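Side-chain contacts in glycosylation Associate Protein 3 (Streptococcus agalactiae serotype V, PDB 6OYC), which probably supports the glycosylation and accessory Sec export of serine-rich repeat adhesins, as a member of the Gap1-Gap2-Gap3 complex: residues C[202-207]-C[263-268]; C[229-234]-C[259-264]; C[235-240]-C[249-254]. All blocks are in the same frame, centred on the assembly; numbering follows the deposited sequence.

Interaction 1: C[202-207]-C[263-268]; sequences SLILPE and KSLPHL
Ser202 and Ile204 meet Ser264 and Leu265 where two connecting loops lie side by side. The residues 202-205 lead into helix 206-218, with Leu205 at the N-cap position. The residues 263-268 join helix 258-262 to helix 270-281. Each loop contains a local turn. One is an ST turn at Ser202, and the other is a type I beta turn from Leu265 to Leu268.

Within each loop a hydrogen bond shapes the turn. Ser202 OG accepts from Ile204 N at 3.1 Å, with an N-H...O angle of 147°. This bond closes the ST turn and holds OG in place. OG lies anti to the Ser202 backbone N (chi1 170°), which places it beside its own carbonyl and within reach of the Ile204 amide. In the facing loop Leu268 N donates to Leu265 O at 3.3 Å. Around the contact, Ser202 N and O are bonded to Ser200 OG and Asn195 ND2. Tyr240 OH of helix 231-243 bonds to Leu203 O and Leu205 N.

Between the loops the contact is van der Waals packing. Ser202 CB sits against the backbone carbonyl of Ser264, 3.4 Å from its O. The CB atoms of Ser202 and Ser264 are 4.1 Å apart, close to where the two backbones come nearest. The branches of Leu265 divide the remaining work. CD1 meets Ile204 CD1 at 4.2 Å, a loose touch between two methyl groups. Ile204 also rests on Ala236 and Tyr239 of helix 231-243, while Leu265 packs on Leu276 of helix 270-281. The leucine thus lies between the loop 202-205 and that helix.

CD2 turns to the serine and the isoleucine backbone, and it lies 3.9 Å from Ile204 O.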
# COMPACT_ATOMS: atom_id res chain seq x y z
N SER C 202 2.59 6.22 -2.02
CA SER C 202 3.77 6.72 -2.70
C SER C 202 4.72 7.38 -1.72
O SER C 202 4.29 8.04 -0.76
CB SER C 202 3.39 7.73 -3.79
OG SER C 202 4.56 8.37 -4.28
N LEU C 203 6.01 7.20 -1.96
CA LEU C 203 7.04 7.90 -1.21
C LEU C 203 7.79 8.91 -2.06
O LEU C 203 8.80 9.47 -1.62
CB LEU C 203 7.99 6.88 -0.58
CG LEU C 203 7.25 6.06 0.47
CD1 LEU C 203 8.11 4.93 1.02
CD2 LEU C 203 6.76 6.97 1.59
N ILE C 204 7.34 9.15 -3.29
CA ILE C 204 7.84 10.24 -4.11
C ILE C 204 6.92 11.42 -3.83
O ILE C 204 5.82 11.50 -4.37
CB ILE C 204 7.86 9.85 -5.59
CG1 ILE C 204 8.80 8.67 -5.78
CG2 ILE C 204 8.26 11.04 -6.47
CD1 ILE C 204 8.88 8.14 -7.17
N LEU C 205 7.36 12.31 -2.95
CA LEU C 205 6.49 13.36 -2.42
C LEU C 205 7.13 14.73 -2.62
O LEU C 205 8.27 14.96 -2.17
CB LEU C 205 6.21 13.13 -0.93
CG LEU C 205 5.53 11.79 -0.67
CD1 LEU C 205 5.45 11.48 0.81
CD2 LEU C 205 4.15 11.75 -1.34
N PRO C 206 6.43 15.66 -3.27
CA PRO C 206 6.98 17.02 -3.45
C PRO C 206 7.42 17.66 -2.15
O PRO C 206 8.40 18.43 -2.15
CB PRO C 206 5.81 17.78 -4.08
CG PRO C 206 4.98 16.72 -4.75
CD PRO C 206 5.09 15.51 -3.86
N GLU C 207 6.76 17.34 -1.03
CA GLU C 207 7.16 17.92 0.25
C GLU C 207 8.45 17.30 0.79
O GLU C 207 9.17 17.94 1.56
CB GLU C 207 6.03 17.79 1.27
CG GLU C 207 4.96 18.86 1.11
CD GLU C 207 5.53 20.20 0.59
OE1 GLU C 207 6.10 20.97 1.41
OE2 GLU C 207 5.39 20.50 -0.62
N LYS C 263 1.25 2.77 -10.13
CA LYS C 263 -0.13 2.91 -9.67
C LYS C 263 -0.23 3.65 -8.34
O LYS C 263 -1.33 4.09 -7.98
CB LYS C 263 -0.79 1.54 -9.57
CG LYS C 263 -0.86 0.81 -10.90
CD LYS C 263 -1.67 -0.47 -10.80
CE LYS C 263 -2.01 -0.98 -12.19
NZ LYS C 263 -2.93 -2.14 -12.12
N SER C 264 0.88 3.82 -7.61
CA SER C 264 0.84 4.68 -6.43
C SER C 264 0.96 6.17 -6.77
O SER C 264 0.82 7.00 -5.86
CB SER C 264 1.94 4.28 -5.44
OG SER C 264 1.68 2.99 -4.88
N LEU C 265 1.22 6.54 -8.03
CA LEU C 265 1.15 7.93 -8.48
C LEU C 265 0.21 8.04 -9.68
O LEU C 265 0.64 8.33 -10.80
CB LEU C 265 2.54 8.46 -8.87
CG LEU C 265 3.76 8.30 -7.97
CD1 LEU C 265 5.00 8.10 -8.83
CD2 LEU C 265 3.91 9.53 -7.09
N PRO C 266 -1.10 7.88 -9.45
CA PRO C 266 -2.03 7.74 -10.60
C PRO C 266 -2.16 8.98 -11.48
O PRO C 266 -2.51 8.85 -12.66
CB PRO C 266 -3.37 7.39 -9.93
CG PRO C 266 -3.25 7.88 -8.53
CD PRO C 266 -1.80 7.74 -8.16
N HIS C 267 -1.93 10.19 -10.96
CA HIS C 267 -2.16 11.40 -11.73
C HIS C 267 -0.96 11.80 -12.55
O HIS C 267 -0.85 12.96 -12.98
CB HIS C 267 -2.58 12.54 -10.79
CG HIS C 267 -3.98 12.41 -10.28
ND1 HIS C 267 -4.42 11.31 -9.59
CD2 HIS C 267 -5.04 13.25 -10.38
CE1 HIS C 267 -5.70 11.46 -9.28
NE2 HIS C 267 -6.10 12.63 -9.74
N LEU C 268 -0.05 10.86 -12.79
CA LEU C 268 1.19 11.16 -13.47
C LEU C 268 0.91 11.42 -14.93
O LEU C 268 0.11 10.72 -15.56
CB LEU C 268 2.16 10.00 -13.34
CG LEU C 268 3.63 10.41 -13.30
CD1 LEU C 268 3.98 10.87 -11.90
CD2 LEU C 268 4.51 9.26 -13.71

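Interaction 2: C[229-234]-C[259-264]; sequences YGTQGN and GILLKS
The carboxamide of Gln232 is the flat group between Leu261 and Ser264. Ser264 covers one face, with CB 3.6 Å and OG 3.4 Å from Gln232 CD. Leu261 CD2 lies off the opposite side of the plane, nearest to the nitrogen end, 3.7 Å from Gln232 NE2. The edge carries the polar bond. Gln232 NE2 donates to Leu261 O at 3.2 Å, with an N-H...O angle of 159°. The acceptor is only 13° out of the amide plane, and the donor lies in the carbonyl plane, on a lone pair. Ser264 OG is also near NE2, but it sits above the amide, where an N-H does not point, and the two are not hydrogen-bonded.

Helix 231-243, with Gly230 at its N-cap, is the crossover helix after strand 223-227 of the five-stranded parallel sheet. The contact packs the short helix 258-262 and the residues that follow it against the first turn of this helix. Leu261 O is doubly used there, since Ser264 N also donates to it, at 3.3 Å. The Gln232 side chain reaches this carbonyl by bending at chi2 (-61°). Glu170 touches the same glutamine.

The apolar part lies next to the amide. Leu261 CD2 packs 3.9 Å from Thr231 CB and at a similar distance from the Thr231 carbonyl oxygen. Leu261 also touches Phe235, one turn further along helix 231-243, and Trp280 of helix 270-281.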
# COMPACT_ATOMS: atom_id res chain seq x y z
N TYR C 229 13.51 -0.37 2.12
CA TYR C 229 13.41 -1.82 2.24
C TYR C 229 12.22 -2.44 1.52
O TYR C 229 12.14 -3.68 1.46
CB TYR C 229 13.32 -2.22 3.72
CG TYR C 229 12.10 -1.65 4.38
CD1 TYR C 229 12.12 -0.37 4.94
CD2 TYR C 229 10.91 -2.37 4.42
CE1 TYR C 229 11.01 0.16 5.54
CE2 TYR C 229 9.78 -1.84 5.01
CZ TYR C 229 9.84 -0.58 5.57
OH TYR C 229 8.71 -0.04 6.15
N GLY C 230 11.27 -1.65 1.01
CA GLY C 230 10.10 -2.16 0.33
C GLY C 230 9.92 -1.48 -1.01
O GLY C 230 10.69 -0.59 -1.37
N THR C 231 8.87 -1.89 -1.72
CA THR C 231 8.78 -1.58 -3.15
C THR C 231 8.65 -0.08 -3.40
O THR C 231 9.34 0.48 -4.26
CB THR C 231 7.61 -2.36 -3.79
OG1 THR C 231 6.38 -2.01 -3.15
CG2 THR C 231 7.81 -3.86 -3.65
N GLN C 232 7.79 0.62 -2.64
CA GLN C 232 7.61 2.04 -2.91
C GLN C 232 8.78 2.88 -2.40
O GLN C 232 9.16 3.86 -3.04
CB GLN C 232 6.29 2.53 -2.30
CG GLN C 232 5.04 2.12 -3.11
CD GLN C 232 5.04 2.68 -4.53
OE1 GLN C 232 5.34 3.85 -4.73
NE2 GLN C 232 4.70 1.85 -5.51
N GLY C 233 9.37 2.49 -1.26
CA GLY C 233 10.55 3.19 -0.79
C GLY C 233 11.74 3.00 -1.71
O GLY C 233 12.46 3.95 -2.02
N ASN C 234 11.97 1.76 -2.16
CA ASN C 234 13.06 1.52 -3.10
C ASN C 234 12.87 2.35 -4.36
O ASN C 234 13.82 2.90 -4.91
CB ASN C 234 13.15 0.03 -3.46
CG ASN C 234 13.57 -0.85 -2.30
OD1 ASN C 234 14.34 -0.44 -1.44
ND2 ASN C 234 13.07 -2.07 -2.28
N GLY C 259 5.18 -0.96 -14.13
CA GLY C 259 3.81 -0.50 -14.27
C GLY C 259 3.01 -0.57 -12.99
O GLY C 259 2.11 0.25 -12.76
N ILE C 260 3.30 -1.55 -12.13
CA ILE C 260 2.57 -1.63 -10.88
C ILE C 260 3.06 -0.56 -9.91
O ILE C 260 2.26 0.05 -9.18
CB ILE C 260 2.66 -3.05 -10.29
CG1 ILE C 260 1.89 -4.02 -11.20
CG2 ILE C 260 2.18 -3.07 -8.82
CD1 ILE C 260 1.88 -5.47 -10.76
N LEU C 261 4.37 -0.28 -9.89
CA LEU C 261 4.88 0.78 -9.03
C LEU C 261 4.21 2.11 -9.32
O LEU C 261 3.90 2.87 -8.40
CB LEU C 261 6.40 0.90 -9.19
CG LEU C 261 7.20 -0.29 -8.68
CD1 LEU C 261 8.68 -0.17 -9.04
CD2 LEU C 261 7.00 -0.50 -7.17
N LEU C 262 3.96 2.41 -10.60
CA LEU C 262 3.37 3.69 -10.96
C LEU C 262 1.97 3.87 -10.40
O LEU C 262 1.52 5.00 -10.21
CB LEU C 262 3.34 3.84 -12.48
CG LEU C 262 4.70 3.89 -13.18
CD1 LEU C 262 4.52 4.16 -14.69
CD2 LEU C 262 5.61 4.93 -12.54
N LYS C 263 1.25 2.77 -10.13
CA LYS C 263 -0.13 2.91 -9.67
C LYS C 263 -0.23 3.65 -8.34
O LYS C 263 -1.33 4.09 -7.98
CB LYS C 263 -0.79 1.54 -9.57
CG LYS C 263 -0.86 0.81 -10.90
CD LYS C 263 -1.67 -0.47 -10.80
CE LYS C 263 -2.01 -0.98 -12.19
NZ LYS C 263 -2.93 -2.14 -12.12
N SER C 264 0.88 3.82 -7.61
CA SER C 264 0.84 4.68 -6.43
C SER C 264 0.96 6.17 -6.77
O SER C 264 0.82 7.00 -5.86
CB SER C 264 1.94 4.28 -5.44
OG SER C 264 1.68 2.99 -4.88

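Interaction 3: C[235-240]-C[249-254]; sequences FAALYY and AYINDC
Asn252 OD1, just past the strand that packs on helix 235-240, is gripped by two N-H groups. Cys254 N donates to it weakly at 3.3 Å, as in an Asx turn, and Asn234 ND2 is the second donor. The packing itself is apolar. Ala237 faces the strand, and its CB meets Ile251 CG2 at 3.8 Å and Ala249 CB at 4.2 Å. Ala249 CB also lies 3.7 Å from the carbonyl oxygen Ala237 O. Beside this, Leu238 and Ile251 cross at about a right angle, with Leu238 CD2 4.0 Å from Ile251 CD1.

Ile251 uses both branches. With chi1 at 66°, CG2 is anti to the carbonyl carbon and meets the alanine, while the CG1 arm carries CD1 to the leucine.

This is the helix-to-strand half of a beta-alpha-beta crossover. Strand 223-227, helix 231-243 and strand 248-251 follow in order, and the two strands are neighbours in the parallel sheet. The axes of helix 235-240 and strand 249-251 run nearly antiparallel, at 158°, and approach to 8.1 Å. Val226 and Val289, on the flanking strands, continue the same apolar surface. Between these segments small alanine methyls imply close apolar packing; the polar link from Asn234 lies beyond the strand's end.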
# COMPACT_ATOMS: atom_id res chain seq x y z
N PHE C 235 11.62 2.44 -4.84
CA PHE C 235 11.34 3.23 -6.03
C PHE C 235 11.59 4.71 -5.77
O PHE C 235 12.27 5.38 -6.55
CB PHE C 235 9.90 2.99 -6.47
CG PHE C 235 9.57 3.55 -7.81
CD1 PHE C 235 10.42 3.36 -8.89
CD2 PHE C 235 8.38 4.23 -8.02
CE1 PHE C 235 10.10 3.87 -10.14
CE2 PHE C 235 8.05 4.73 -9.26
CZ PHE C 235 8.92 4.56 -10.33
N ALA C 236 11.03 5.24 -4.68
CA ALA C 236 11.28 6.63 -4.31
C ALA C 236 12.78 6.90 -4.13
O ALA C 236 13.29 7.91 -4.63
CB ALA C 236 10.52 6.97 -3.03
N ALA C 237 13.49 6.01 -3.44
CA ALA C 237 14.93 6.20 -3.24
C ALA C 237 15.67 6.33 -4.57
O ALA C 237 16.58 7.16 -4.70
CB ALA C 237 15.51 5.06 -2.42
N LEU C 238 15.29 5.53 -5.57
CA LEU C 238 15.91 5.67 -6.88
C LEU C 238 15.65 7.05 -7.46
O LEU C 238 16.52 7.65 -8.10
CB LEU C 238 15.40 4.60 -7.84
CG LEU C 238 15.79 3.14 -7.60
CD1 LEU C 238 14.92 2.25 -8.46
CD2 LEU C 238 17.27 2.91 -7.89
N TYR C 239 14.43 7.57 -7.24
CA TYR C 239 14.04 8.85 -7.80
C TYR C 239 14.80 10.00 -7.13
O TYR C 239 15.32 10.90 -7.80
CB TYR C 239 12.54 9.04 -7.65
CG TYR C 239 12.07 10.46 -7.90
CD1 TYR C 239 11.72 10.88 -9.18
CD2 TYR C 239 11.99 11.37 -6.86
CE1 TYR C 239 11.29 12.18 -9.42
CE2 TYR C 239 11.57 12.66 -7.08
CZ TYR C 239 11.22 13.07 -8.36
OH TYR C 239 10.80 14.36 -8.57
N TYR C 240 14.85 9.98 -5.80
CA TYR C 240 15.61 11.00 -5.09
C TYR C 240 17.08 10.99 -5.52
O TYR C 240 17.68 12.06 -5.72
CB TYR C 240 15.45 10.80 -3.58
CG TYR C 240 14.02 11.04 -3.11
CD1 TYR C 240 13.30 12.13 -3.57
CD2 TYR C 240 13.38 10.17 -2.23
CE1 TYR C 240 12.00 12.36 -3.17
CE2 TYR C 240 12.08 10.40 -1.81
CZ TYR C 240 11.39 11.50 -2.29
OH TYR C 240 10.09 11.75 -1.91
N ALA C 249 21.60 6.44 -2.27
CA ALA C 249 20.44 5.60 -2.04
C ALA C 249 20.90 4.21 -1.65
O ALA C 249 21.82 3.66 -2.26
CB ALA C 249 19.56 5.53 -3.30
N TYR C 250 20.25 3.64 -0.64
CA TYR C 250 20.45 2.24 -0.27
C TYR C 250 19.11 1.53 -0.41
O TYR C 250 18.15 1.85 0.30
CB TYR C 250 21.02 2.13 1.14
CG TYR C 250 22.42 2.72 1.22
CD1 TYR C 250 22.61 4.08 1.46
CD2 TYR C 250 23.55 1.93 1.00
CE1 TYR C 250 23.87 4.62 1.51
CE2 TYR C 250 24.81 2.47 1.04
CZ TYR C 250 24.97 3.81 1.30
OH TYR C 250 26.22 4.36 1.35
N ILE C 251 19.04 0.58 -1.35
CA ILE C 251 17.84 -0.20 -1.62
C ILE C 251 18.18 -1.68 -1.54
O ILE C 251 19.32 -2.09 -1.82
CB ILE C 251 17.23 0.13 -3.00
CG1 ILE C 251 18.18 -0.29 -4.12
CG2 ILE C 251 16.88 1.60 -3.08
CD1 ILE C 251 17.54 -0.29 -5.47
N ASN C 252 17.19 -2.50 -1.17
CA ASN C 252 17.38 -3.94 -1.09
C ASN C 252 16.77 -4.70 -2.27
O ASN C 252 16.60 -5.92 -2.18
CB ASN C 252 16.82 -4.48 0.23
CG ASN C 252 15.32 -4.31 0.34
OD1 ASN C 252 14.66 -3.81 -0.57
ND2 ASN C 252 14.75 -4.74 1.47
N ASP C 253 16.41 -4.00 -3.35
CA ASP C 253 16.00 -4.63 -4.61
C ASP C 253 14.67 -5.39 -4.49
O ASP C 253 14.42 -6.34 -5.24
CB ASP C 253 17.09 -5.57 -5.14
CG ASP C 253 18.42 -4.84 -5.41
OD1 ASP C 253 18.40 -3.71 -5.94
OD2 ASP C 253 19.48 -5.40 -5.08
N CYS C 254 13.80 -5.00 -3.56
CA CYS C 254 12.45 -5.55 -3.50
C CYS C 254 11.52 -4.63 -4.28
O CYS C 254 11.31 -3.48 -3.89
CB CYS C 254 11.98 -5.70 -2.05
SG CYS C 254 12.87 -6.97 -1.17

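In the fold
Interaction 3 is the most buried, while interactions 1 and 2 are partly buried. Along the chain, interaction 3 is nested inside the loops closed by the other two. Interactions 2 and 3 both use helix 231-243, the first at its start and the second further along. They are joined by Asn234 ND2 to Cys254 O and by Asn252 ND2 to Tyr229 O. Interactions 1 and 2 share Ser264 and touch through Leu203 and Gly233. Tyr240 OH, in the helix of interaction 3, probably bonds to Leu203 O and Leu205 N in the loop of interaction 1. The chemistry changes with place: apolar on the sheet, one side-chain-to-carbonyl bond between helices, and van der Waals contact between locally bonded loops.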